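PDB 2XR1: transcription termination factor FttA from Methanosarcina mazei, which probably terminates transcription genome-wide by cutting nascent RNA at the exit channel of RNA polymerase with a two-zinc nuclease site, then degrading the released RNA from its 5' end. Local coordinates for residues T244-D249 and R273-L278; L248-L253 and T353-Y358; H328-G331 and G335-I338; Y358-T361 and D365-V368; G422-V427 and G449-A454. One frame throughout, in Å; residues are numbered along the deposited sequence.

How the interactions relate
Interactions 1 to 4 lie in the metallo-beta-lactamase part of the chain; interaction 5 follows in the Beta-Casp region. Interactions 1 and 2, centres 9 Å apart, share Leu-248 and Asp-249 of helix 248-251 and supply most ligands of the two zinc ions. Interaction 3, the turn end of hairpin 323-329/337-343, falls between the two halves of interaction 2 along the chain and holds the loop with His-332. Interaction 4 starts at Tyr-358, where interaction 2 ends, its centre 9 Å from that of interaction 3, to which it is hydrogen-bonded. Interactions 1 to 3 thus gather round the two-zinc site, and interaction 5, meeting interaction 1 through Leu-278 of helix 270-290, places the Beta-Casp helices beside it.

Interaction 1 (T244-D249 and R273-L278); sequences THAHLD and RDLMVL. With ZN (zinc ion), chain E; ZN (zinc ion), chain F.
Ala-246 sits with its CB against the CB of Leu-275 of helix 270-290, 3.2 Å away. The same methyl lies 3.9 Å from Met-276 N, and the CD1 branch of Leu-275 comes within 4.1 Å of it, so the whole contact is one small apolar side chain on the flank of a helix. On either side of Ala-246 in sequence the side chains turn away from that helix, toward metal. This is the HxHxDH motif of the metallo-beta-lactamase fold, running from His-245 to His-250. His-245 packs its CB near Ser-336, and a chi1 of 65° tucks CG between the backbone N and the carbonyl carbon. ND1 donates to Thr-244 OG1 at 3.1 Å and a bent 143°, the oxygen 24° out of the ring plane; that hydroxyl also bonds Asp-212. CD2 and CE1, the carbons on either side of NE2, lie almost equally far from the first zinc, and NE2, the tip, binds it at 2.2 Å. His-247 ND1, at the edge of the His-245 ring and in its plane, binds the same ion at 2.0 Å, while its NE2 bonds the carbonyl of Val-421. Asp-249 OD2 binds the second zinc at 2.1 Å.

Interaction 2 (L248-L253 and T353-Y358); sequences LDHQGL and TGDYKY. With ZN (zinc ion), chain F; ZN (zinc ion), chain E.
The dinuclear zinc site of the metallo-beta-lactamase fold is closed here, where Asp-249 and His-250 at the end of the HxHxDH motif face Asp-355, which follows strand 348-352. Asp-355 bridges the metals with a single oxygen: OD2 lies 2.1 Å from the second zinc and 2.3 Å from the first. His-250 joins at the second zinc through NE2, also at 2.1 Å. NE2 of His-250 and OD2 of Asp-355 are 3.0 Å apart as neighbours in one coordination shell, not as a hydrogen-bonded pair. Ring and carboxylate planes stand almost perpendicular, 89° apart. The carboxylates of Asp-249 and Asp-355 arrive from opposite directions, and the second zinc lies almost on the line between their OD2 atoms, which are 4.2 Å apart. His-607 is the remaining protein ligand of this ion, whereas His-245, His-247 and His-332 complete the protein ligands of the first zinc. With chi1 at -61°, CG of His-250 lies beside its own backbone N, and ND1 bonds Asp-212, which, with the zinc bond at NE2, should hold the ring's rotation. Gly-354, at positive phi, makes the bend just before Asp-355. The other oxygen of that bridging carboxylate, OD1, rests 3.4 Å from CE1 of His-250.

Interaction 3 (H328-G331 and G335-I338); sequences HNAG and GSAI
His-328 and Ile-338 form an antiparallel hydrogen-bonded pair, the last full rung of the hairpin 323-329/337-343. Ile-338 N gives the straighter bond, 2.8 Å to His-328 O at 166°. In return His-328 N reaches Ile-338 O at 3.0 Å, arriving in the carbonyl plane. Asn-329 and Ala-337 make the next, non-hydrogen-bonded pair. The same register carries on to Ala-330 N and Ser-336 O, hydrogen-bonded at 3.2 Å, but the nitrogen stands 52° above the carbonyl plane as the strands give way to the turn. Beyond it a water links the two arms, 2.8 Å from Ser-336 OG; it donates to Asn-329 OD1 and weakly accepts from Gly-331 N. The amide of Asn-329 turns its other end, ND2, to Asp-365 O. Ser-336 OG also bonds His-332 N and Ile-333 O within the loop.

Packing surrounds this network. Ala-330 CB lies between Ser-336 OG, 3.2 Å away, and Ile-338 CG1 at 3.9 Å. With chi1 of -78°, CG1 of Ile-338 lies beside its backbone N, and CD1 runs on to within 3.5 Å of Asn-329 O. His-328 projects from the same face of the sheet as Ile-338, and its ring edge faces Ile-338 O. The grip of Ser-336 on the backbone of His-332, a ligand of the first zinc, is consistent with a second-shell role, holding the loop that presents that imidazole.

Interaction 4 (Y358-T361 and D365-V368); sequences YEKT and DPAV
Asp-365 and Lys-360 begin this contact, where the loop from strand 348-352 to strand 376-380 doubles back on itself; the loop belongs to the metallo-beta-lactamase region and leads on from the zinc ligand Asp-355. Lys-360 CG lies 4.4 Å from Asp-365 CA, but the charged ends do not meet: NZ of the lysine is 5.8 Å from OD1 of the aspartate and instead forms a salt bridge with Asp-468. Pro-366 comes next and lays one side of its ring along the opposing backbone. Its CB is 3.8 Å from Glu-359 N, CG is 3.9 Å from Lys-360 N, and CD sits at 4.2 Å from Lys-360 CB. The proline CB also approaches CD1 of Tyr-358 at 4.3 Å. Ala-367 follows, its CB near the backbone of Tyr-358 and its O 3.6 Å from Tyr-358 CD1, close to the ring plane at the edge. That ring also meets Tyr-592 edge to face. Ala-367 N bonds the carbonyl of Lys-357, and Val-368 N bonds Asn-329 O. The two arms therefore touch mainly by carbon against backbone, while the polar groups that fix them, Asn-329, Lys-357 and Asp-468 among them, stand outside the contact.

Interaction 5 (G422-V427 and G449-A454); sequences GRSQEV and GMIWEA
Ser-424 and Gln-425 pack against Ile-451 and Ala-454 in a buried contact between the first turns of two helices, 423-436 and 451-460. Ile-451 spreads over the serine: its CG2 is 3.7 Å from Ser-424 CB, and its CD1 reaches the same atom at 3.8 Å. A chi1 of 58° puts OG where it bonds the carbonyls of Phe-419 and Ala-420, while its flank, like CB, still lies against Ile-451 CG2. Both helices belong to the Beta-Casp region, each following a strand of its parallel sheet, 414-417 and 445-448. Strand 506-509 lies between those two in the sheet, and its Leu-508 is touched by both Ile-451 and Val-427. Gln-425 makes the rest of the contact. Its chain bends at chi2, 83°, folding the amide back over the helix start, so that OE1 accepts from Gly-422 N at 2.8 Å: the side chain of the third helical residue takes the N-H of the N-cap residue. The NE2 end of the same amide stops 3.9 Å from Ala-454 CB. Ile-451 O is 3.7 Å from that nitrogen, too long for a bond; NE2 donates to Ala-420 O and is also bonded to Thr-455 OG1 on the second helix.

Interaction 1 (T244-D249 and R273-L278)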
# COMPACT_ATOMS: atom_id res chain seq x y z
N THR B 244 3.46 4.86 -20.74
CA THR B 244 4.70 4.37 -21.28
C THR B 244 4.62 4.16 -22.79
O THR B 244 5.59 4.40 -23.50
CB THR B 244 5.08 3.05 -20.64
OG1 THR B 244 4.04 2.13 -20.90
CG2 THR B 244 5.26 3.16 -19.15
N HIS B 245 3.46 3.72 -23.28
CA HIS B 245 3.24 3.59 -24.72
C HIS B 245 1.75 3.45 -24.97
O HIS B 245 0.97 3.32 -24.03
CB HIS B 245 4.03 2.43 -25.36
CG HIS B 245 3.63 1.06 -24.90
ND1 HIS B 245 3.92 0.59 -23.63
CD2 HIS B 245 3.01 0.05 -25.55
CE1 HIS B 245 3.47 -0.66 -23.53
NE2 HIS B 245 2.94 -1.02 -24.68
N ALA B 246 1.36 3.47 -26.24
CA ALA B 246 -0.04 3.68 -26.60
C ALA B 246 -0.92 2.48 -26.48
O ALA B 246 -2.11 2.62 -26.64
CB ALA B 246 -0.14 4.23 -28.01
N HIS B 247 -0.38 1.31 -26.18
CA HIS B 247 -1.21 0.11 -26.13
C HIS B 247 -2.34 0.24 -25.10
O HIS B 247 -2.14 0.74 -24.01
CB HIS B 247 -0.38 -1.13 -25.88
CG HIS B 247 0.31 -1.67 -27.09
ND1 HIS B 247 1.52 -2.33 -27.02
CD2 HIS B 247 -0.05 -1.67 -28.39
CE1 HIS B 247 1.87 -2.72 -28.23
NE2 HIS B 247 0.94 -2.32 -29.08
N LEU B 248 -3.51 -0.23 -25.49
CA LEU B 248 -4.67 -0.19 -24.62
C LEU B 248 -4.41 -0.75 -23.23
O LEU B 248 -4.84 -0.16 -22.26
CB LEU B 248 -5.88 -0.85 -25.29
CG LEU B 248 -6.64 0.19 -26.12
CD1 LEU B 248 -7.57 -0.45 -27.12
CD2 LEU B 248 -7.36 1.23 -25.23
N ASP B 249 -3.63 -1.83 -23.14
CA ASP B 249 -3.34 -2.48 -21.86
C ASP B 249 -2.42 -1.62 -21.03
O ASP B 249 -1.97 -2.09 -20.01
CB ASP B 249 -2.76 -3.91 -22.07
CG ASP B 249 -1.35 -3.94 -22.74
OD1 ASP B 249 -1.24 -3.41 -23.87
OD2 ASP B 249 -0.35 -4.49 -22.20
N ARG B 273 0.86 10.17 -27.65
CA ARG B 273 -0.28 11.01 -27.46
C ARG B 273 -1.28 10.75 -28.57
O ARG B 273 -2.45 10.49 -28.33
CB ARG B 273 0.18 12.44 -27.50
CG ARG B 273 -0.73 13.37 -26.76
CD ARG B 273 -1.54 14.19 -27.66
NE ARG B 273 -0.78 15.03 -28.58
CZ ARG B 273 -0.61 16.35 -28.45
NH1 ARG B 273 -1.05 17.03 -27.37
NH2 ARG B 273 0.04 17.02 -29.40
N ASP B 274 -0.79 10.81 -29.80
CA ASP B 274 -1.66 10.67 -30.97
C ASP B 274 -2.32 9.28 -31.06
O ASP B 274 -3.53 9.18 -31.36
CB ASP B 274 -0.87 10.96 -32.23
CG ASP B 274 -0.41 12.43 -32.31
OD1 ASP B 274 -0.92 13.29 -31.53
OD2 ASP B 274 0.46 12.73 -33.18
N LEU B 275 -1.53 8.23 -30.76
CA LEU B 275 -2.02 6.86 -30.82
C LEU B 275 -3.05 6.63 -29.74
O LEU B 275 -4.08 6.05 -30.00
CB LEU B 275 -0.88 5.86 -30.72
CG LEU B 275 0.08 5.88 -31.92
CD1 LEU B 275 1.45 5.22 -31.64
CD2 LEU B 275 -0.65 5.32 -33.11
N MET B 276 -2.77 7.12 -28.54
CA MET B 276 -3.64 6.96 -27.39
C MET B 276 -5.05 7.50 -27.69
O MET B 276 -6.06 6.87 -27.37
CB MET B 276 -3.05 7.71 -26.21
CG MET B 276 -4.00 7.90 -25.02
SD MET B 276 -3.07 8.40 -23.53
CE MET B 276 -2.73 10.13 -23.88
N VAL B 277 -5.12 8.69 -28.29
CA VAL B 277 -6.42 9.24 -28.64
C VAL B 277 -7.13 8.34 -29.66
O VAL B 277 -8.33 8.06 -29.54
CB VAL B 277 -6.29 10.71 -29.16
CG1 VAL B 277 -7.53 11.17 -29.93
CG2 VAL B 277 -6.02 11.64 -27.97
N LEU B 278 -6.38 7.90 -30.66
CA LEU B 278 -6.94 7.04 -31.71
C LEU B 278 -7.49 5.76 -31.13
O LEU B 278 -8.65 5.40 -31.37
CB LEU B 278 -5.86 6.67 -32.72
CG LEU B 278 -6.35 5.86 -33.90
CD1 LEU B 278 -7.30 6.69 -34.70
CD2 LEU B 278 -5.19 5.40 -34.71
ZN ZN E . 2.62 -3.03 -25.47
ZN ZN F . 1.69 -4.44 -22.71

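Interaction 2 (L248-L253 and T353-Y358)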
# COMPACT_ATOMS: atom_id res chain seq x y z
N LEU B 248 -3.51 -0.23 -25.49
CA LEU B 248 -4.67 -0.19 -24.62
C LEU B 248 -4.41 -0.75 -23.23
O LEU B 248 -4.84 -0.16 -22.26
CB LEU B 248 -5.88 -0.85 -25.29
CG LEU B 248 -6.64 0.19 -26.12
CD1 LEU B 248 -7.57 -0.45 -27.12
CD2 LEU B 248 -7.36 1.23 -25.23
N ASP B 249 -3.63 -1.83 -23.14
CA ASP B 249 -3.34 -2.48 -21.86
C ASP B 249 -2.42 -1.62 -21.03
O ASP B 249 -1.97 -2.09 -20.01
CB ASP B 249 -2.76 -3.91 -22.07
CG ASP B 249 -1.35 -3.94 -22.74
OD1 ASP B 249 -1.24 -3.41 -23.87
OD2 ASP B 249 -0.35 -4.49 -22.20
N HIS B 250 -2.09 -0.40 -21.48
CA HIS B 250 -1.31 0.56 -20.68
C HIS B 250 -1.88 2.00 -20.50
O HIS B 250 -1.46 2.73 -19.58
CB HIS B 250 0.07 0.69 -21.28
CG HIS B 250 0.85 -0.58 -21.28
ND1 HIS B 250 1.84 -0.87 -20.36
CD2 HIS B 250 0.75 -1.66 -22.09
CE1 HIS B 250 2.31 -2.08 -20.61
NE2 HIS B 250 1.67 -2.59 -21.65
N GLN B 251 -2.76 2.42 -21.42
CA GLN B 251 -3.40 3.74 -21.40
C GLN B 251 -4.93 3.66 -21.37
O GLN B 251 -5.62 4.63 -21.04
CB GLN B 251 -2.94 4.58 -22.59
CG GLN B 251 -3.06 3.96 -24.04
CD GLN B 251 -4.46 4.03 -24.65
OE1 GLN B 251 -5.40 4.57 -24.05
NE2 GLN B 251 -4.62 3.49 -25.85
N GLY B 252 -5.48 2.50 -21.69
CA GLY B 252 -6.91 2.41 -21.94
C GLY B 252 -7.88 2.89 -20.87
O GLY B 252 -9.00 3.23 -21.19
N LEU B 253 -7.47 2.89 -19.61
CA LEU B 253 -8.32 3.37 -18.54
C LEU B 253 -7.84 4.70 -17.96
O LEU B 253 -8.42 5.21 -16.99
CB LEU B 253 -8.45 2.33 -17.45
CG LEU B 253 -9.36 1.15 -17.82
CD1 LEU B 253 -9.33 0.13 -16.71
CD2 LEU B 253 -10.76 1.58 -18.09
N THR B 353 10.47 -0.07 -17.27
CA THR B 353 10.80 -0.31 -18.67
C THR B 353 9.60 -0.15 -19.54
O THR B 353 9.75 0.17 -20.72
CB THR B 353 11.37 -1.74 -18.94
OG1 THR B 353 10.38 -2.68 -18.56
CG2 THR B 353 12.64 -2.01 -18.14
N GLY B 354 8.41 -0.36 -19.02
CA GLY B 354 7.22 -0.55 -19.89
C GLY B 354 7.52 -1.79 -20.73
O GLY B 354 8.32 -2.66 -20.31
N ASP B 355 6.88 -1.89 -21.90
CA ASP B 355 7.14 -2.95 -22.84
C ASP B 355 8.36 -2.49 -23.67
O ASP B 355 8.45 -1.30 -24.02
CB ASP B 355 5.91 -3.18 -23.72
CG ASP B 355 4.69 -3.76 -22.94
OD1 ASP B 355 4.90 -4.04 -21.73
OD2 ASP B 355 3.55 -3.92 -23.53
N TYR B 356 9.31 -3.38 -23.95
CA TYR B 356 10.47 -3.02 -24.69
C TYR B 356 11.04 -4.13 -25.51
O TYR B 356 10.75 -5.30 -25.24
CB TYR B 356 11.56 -2.54 -23.75
CG TYR B 356 12.12 -3.54 -22.79
CD1 TYR B 356 11.54 -3.74 -21.53
CD2 TYR B 356 13.30 -4.23 -23.09
CE1 TYR B 356 12.09 -4.65 -20.64
CE2 TYR B 356 13.88 -5.12 -22.21
CZ TYR B 356 13.27 -5.34 -20.98
OH TYR B 356 13.84 -6.21 -20.09
N LYS B 357 11.88 -3.78 -26.49
CA LYS B 357 12.61 -4.76 -27.27
C LYS B 357 14.07 -4.37 -27.42
O LYS B 357 14.42 -3.42 -28.13
CB LYS B 357 11.99 -4.93 -28.66
CG LYS B 357 12.61 -6.08 -29.45
CD LYS B 357 11.60 -6.80 -30.36
CE LYS B 357 12.20 -7.92 -31.24
NZ LYS B 357 12.40 -9.21 -30.51
N TYR B 358 14.93 -5.16 -26.78
CA TYR B 358 16.36 -4.95 -26.80
C TYR B 358 16.96 -5.54 -28.02
O TYR B 358 17.70 -6.47 -27.94
CB TYR B 358 16.99 -5.57 -25.55
CG TYR B 358 18.42 -5.17 -25.28
CD1 TYR B 358 18.84 -3.87 -25.45
CD2 TYR B 358 19.34 -6.11 -24.81
CE1 TYR B 358 20.14 -3.52 -25.20
CE2 TYR B 358 20.64 -5.75 -24.54
CZ TYR B 358 21.03 -4.45 -24.75
OH TYR B 358 22.29 -4.04 -24.50
ZN ZN F . 1.69 -4.44 -22.71
ZN ZN E . 2.62 -3.03 -25.47

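Interaction 3 (H328-G331 and G335-I338)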
# COMPACT_ATOMS: atom_id res chain seq x y z
N HIS B 328 13.17 7.36 -22.65
CA HIS B 328 14.17 6.87 -23.60
C HIS B 328 13.51 5.86 -24.53
O HIS B 328 12.50 5.28 -24.20
CB HIS B 328 15.33 6.20 -22.89
CG HIS B 328 16.08 7.07 -21.92
ND1 HIS B 328 17.28 7.68 -22.23
CD2 HIS B 328 15.86 7.32 -20.60
CE1 HIS B 328 17.74 8.31 -21.16
NE2 HIS B 328 16.89 8.12 -20.17
N ASN B 329 14.14 5.59 -25.67
CA ASN B 329 13.58 4.66 -26.62
C ASN B 329 13.39 3.25 -26.04
O ASN B 329 14.28 2.70 -25.43
CB ASN B 329 14.47 4.56 -27.84
CG ASN B 329 13.88 3.62 -28.90
OD1 ASN B 329 12.92 3.95 -29.56
ND2 ASN B 329 14.48 2.43 -29.05
N ALA B 330 12.21 2.67 -26.25
CA ALA B 330 11.95 1.31 -25.71
C ALA B 330 12.04 0.27 -26.81
O ALA B 330 12.22 -0.89 -26.51
CB ALA B 330 10.59 1.23 -25.05
N GLY B 331 11.85 0.68 -28.06
CA GLY B 331 11.91 -0.23 -29.20
C GLY B 331 10.68 -1.10 -29.40
O GLY B 331 10.72 -2.03 -30.20
N GLY B 335 6.98 5.41 -30.37
CA GLY B 335 6.88 6.34 -29.24
C GLY B 335 7.01 5.67 -27.92
O GLY B 335 6.90 6.35 -26.91
N SER B 336 7.22 4.36 -27.90
CA SER B 336 7.33 3.61 -26.64
C SER B 336 8.51 4.11 -25.83
O SER B 336 9.57 4.40 -26.35
CB SER B 336 7.44 2.09 -26.86
OG SER B 336 8.66 1.67 -27.51
N ALA B 337 8.33 4.23 -24.54
CA ALA B 337 9.37 4.83 -23.74
C ALA B 337 9.74 3.93 -22.59
O ALA B 337 8.98 3.10 -22.15
CB ALA B 337 8.98 6.21 -23.24
N ILE B 338 10.96 4.07 -22.19
CA ILE B 338 11.48 3.58 -20.95
C ILE B 338 11.49 4.80 -20.04
O ILE B 338 11.92 5.87 -20.41
CB ILE B 338 12.92 3.02 -21.18
CG1 ILE B 338 12.81 1.64 -21.84
CG2 ILE B 338 13.65 2.93 -19.87
CD1 ILE B 338 14.08 1.16 -22.31
O HOH W 1 10.13 2.69 -29.65

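Interaction 4 (Y358-T361 and D365-V368)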
# COMPACT_ATOMS: atom_id res chain seq x y z
N TYR B 358 14.93 -5.16 -26.78
CA TYR B 358 16.36 -4.95 -26.80
C TYR B 358 16.96 -5.54 -28.02
O TYR B 358 17.70 -6.47 -27.94
CB TYR B 358 16.99 -5.57 -25.55
CG TYR B 358 18.42 -5.17 -25.28
CD1 TYR B 358 18.84 -3.87 -25.45
CD2 TYR B 358 19.34 -6.11 -24.81
CE1 TYR B 358 20.14 -3.52 -25.20
CE2 TYR B 358 20.64 -5.75 -24.54
CZ TYR B 358 21.03 -4.45 -24.75
OH TYR B 358 22.29 -4.04 -24.50
N GLU B 359 16.62 -5.00 -29.18
CA GLU B 359 17.11 -5.50 -30.45
C GLU B 359 16.73 -4.52 -31.51
O GLU B 359 15.71 -3.93 -31.41
CB GLU B 359 16.52 -6.85 -30.80
CG GLU B 359 17.08 -7.42 -32.11
CD GLU B 359 16.24 -8.58 -32.69
OE1 GLU B 359 15.29 -9.05 -32.00
OE2 GLU B 359 16.54 -9.03 -33.84
N LYS B 360 17.57 -4.29 -32.50
CA LYS B 360 17.22 -3.37 -33.60
C LYS B 360 16.23 -4.08 -34.51
O LYS B 360 16.48 -5.19 -34.91
CB LYS B 360 18.46 -2.99 -34.43
CG LYS B 360 18.30 -1.62 -35.17
CD LYS B 360 18.58 -1.75 -36.70
CE LYS B 360 19.15 -0.46 -37.29
NZ LYS B 360 19.94 -0.75 -38.52
N THR B 361 15.13 -3.42 -34.85
CA THR B 361 14.07 -4.01 -35.65
C THR B 361 13.92 -3.20 -36.92
O THR B 361 14.65 -2.24 -37.11
CB THR B 361 12.74 -4.07 -34.84
OG1 THR B 361 12.34 -2.75 -34.44
CG2 THR B 361 12.92 -4.98 -33.59
N ASP B 365 14.99 1.42 -32.94
CA ASP B 365 16.32 1.12 -32.40
C ASP B 365 16.11 0.32 -31.12
O ASP B 365 15.01 0.28 -30.60
CB ASP B 365 17.09 2.40 -32.09
CG ASP B 365 17.36 3.25 -33.32
OD1 ASP B 365 18.09 2.79 -34.26
OD2 ASP B 365 16.85 4.42 -33.33
N PRO B 366 17.17 -0.31 -30.61
CA PRO B 366 17.01 -1.12 -29.42
C PRO B 366 16.63 -0.32 -28.22
O PRO B 366 16.97 0.85 -28.15
CB PRO B 366 18.43 -1.70 -29.17
CG PRO B 366 19.26 -1.42 -30.42
CD PRO B 366 18.55 -0.34 -31.19
N ALA B 367 15.90 -0.94 -27.30
CA ALA B 367 15.59 -0.35 -26.03
C ALA B 367 16.89 0.16 -25.43
O ALA B 367 17.96 -0.43 -25.66
CB ALA B 367 14.94 -1.43 -25.12
N VAL B 368 16.81 1.25 -24.67
CA VAL B 368 17.98 1.86 -24.04
C VAL B 368 18.16 1.29 -22.62
O VAL B 368 17.20 1.17 -21.84
CB VAL B 368 17.86 3.44 -23.99
CG1 VAL B 368 18.78 4.06 -22.87
CG2 VAL B 368 18.13 4.01 -25.34

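Interaction 5 (G422-V427 and G449-A454)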
# COMPACT_ATOMS: atom_id res chain seq x y z
N GLY B 422 1.71 -1.74 -33.75
CA GLY B 422 2.50 -2.82 -33.22
C GLY B 422 2.69 -3.88 -34.30
O GLY B 422 3.55 -3.73 -35.21
N ARG B 423 1.89 -4.93 -34.26
CA ARG B 423 2.22 -6.11 -35.06
C ARG B 423 1.90 -5.88 -36.53
O ARG B 423 2.53 -6.44 -37.41
CB ARG B 423 1.46 -7.32 -34.55
CG ARG B 423 1.74 -7.65 -33.11
CD ARG B 423 0.76 -8.59 -32.59
NE ARG B 423 1.15 -8.93 -31.23
CZ ARG B 423 0.69 -9.96 -30.54
NH1 ARG B 423 -0.20 -10.78 -31.08
NH2 ARG B 423 1.13 -10.16 -29.31
N SER B 424 0.93 -5.02 -36.79
CA SER B 424 0.55 -4.72 -38.12
C SER B 424 1.68 -4.04 -38.90
O SER B 424 1.99 -4.43 -40.03
CB SER B 424 -0.68 -3.83 -38.09
OG SER B 424 -0.43 -2.65 -37.35
N GLN B 425 2.34 -3.05 -38.32
CA GLN B 425 3.32 -2.28 -39.11
C GLN B 425 4.51 -3.12 -39.51
O GLN B 425 4.88 -3.14 -40.69
CB GLN B 425 3.75 -0.99 -38.40
CG GLN B 425 2.68 0.11 -38.46
CD GLN B 425 1.61 -0.01 -37.41
OE1 GLN B 425 1.84 -0.54 -36.32
NE2 GLN B 425 0.44 0.50 -37.73
N GLU B 426 5.09 -3.86 -38.57
CA GLU B 426 6.21 -4.75 -38.90
C GLU B 426 5.79 -5.79 -39.95
O GLU B 426 6.56 -6.08 -40.88
CB GLU B 426 6.87 -5.43 -37.66
CG GLU B 426 8.21 -4.75 -37.16
CD GLU B 426 9.40 -5.74 -36.74
OE1 GLU B 426 9.39 -6.31 -35.57
OE2 GLU B 426 10.34 -5.89 -37.59
N VAL B 427 4.57 -6.30 -39.84
CA VAL B 427 4.11 -7.25 -40.85
C VAL B 427 4.02 -6.60 -42.23
O VAL B 427 4.41 -7.19 -43.22
CB VAL B 427 2.75 -7.89 -40.49
CG1 VAL B 427 2.25 -8.77 -41.62
CG2 VAL B 427 2.86 -8.69 -39.25
N GLY B 449 -9.70 -1.95 -39.37
CA GLY B 449 -9.74 -1.56 -37.96
C GLY B 449 -8.68 -0.60 -37.41
O GLY B 449 -8.13 -0.86 -36.32
N MET B 450 -8.45 0.50 -38.12
CA MET B 450 -7.54 1.59 -37.69
C MET B 450 -6.04 1.36 -37.91
O MET B 450 -5.22 2.23 -37.58
CB MET B 450 -7.78 2.03 -36.23
CG MET B 450 -9.21 2.31 -35.83
SD MET B 450 -9.96 3.65 -36.72
CE MET B 450 -10.07 4.87 -35.37
N ILE B 451 -5.67 0.25 -38.53
CA ILE B 451 -4.28 -0.00 -38.84
C ILE B 451 -3.71 1.10 -39.69
O ILE B 451 -2.63 1.62 -39.40
CB ILE B 451 -4.08 -1.33 -39.57
CG1 ILE B 451 -4.31 -2.48 -38.59
CG2 ILE B 451 -2.69 -1.43 -40.15
CD1 ILE B 451 -4.31 -3.79 -39.27
N TRP B 452 -4.43 1.44 -40.75
CA TRP B 452 -3.97 2.41 -41.72
C TRP B 452 -3.79 3.83 -41.13
O TRP B 452 -2.77 4.48 -41.35
CB TRP B 452 -4.96 2.47 -42.86
CG TRP B 452 -4.55 3.40 -43.94
CD1 TRP B 452 -5.20 4.50 -44.34
CD2 TRP B 452 -3.36 3.31 -44.73
NE1 TRP B 452 -4.52 5.10 -45.36
CE2 TRP B 452 -3.37 4.40 -45.61
CE3 TRP B 452 -2.28 2.41 -44.77
CZ2 TRP B 452 -2.36 4.62 -46.55
CZ3 TRP B 452 -1.27 2.62 -45.69
CH2 TRP B 452 -1.32 3.73 -46.58
N GLU B 453 -4.79 4.31 -40.42
CA GLU B 453 -4.67 5.57 -39.70
C GLU B 453 -3.52 5.54 -38.69
O GLU B 453 -2.79 6.55 -38.52
CB GLU B 453 -6.00 5.88 -39.01
CG GLU B 453 -6.05 7.18 -38.20
CD GLU B 453 -5.62 8.41 -38.95
OE1 GLU B 453 -6.14 8.65 -40.09
OE2 GLU B 453 -4.77 9.12 -38.38
N ALA B 454 -3.31 4.39 -38.03
CA ALA B 454 -2.17 4.23 -37.10
C ALA B 454 -0.85 4.35 -37.84
O ALA B 454 0.13 4.87 -37.31
CB ALA B 454 -2.24 2.94 -36.40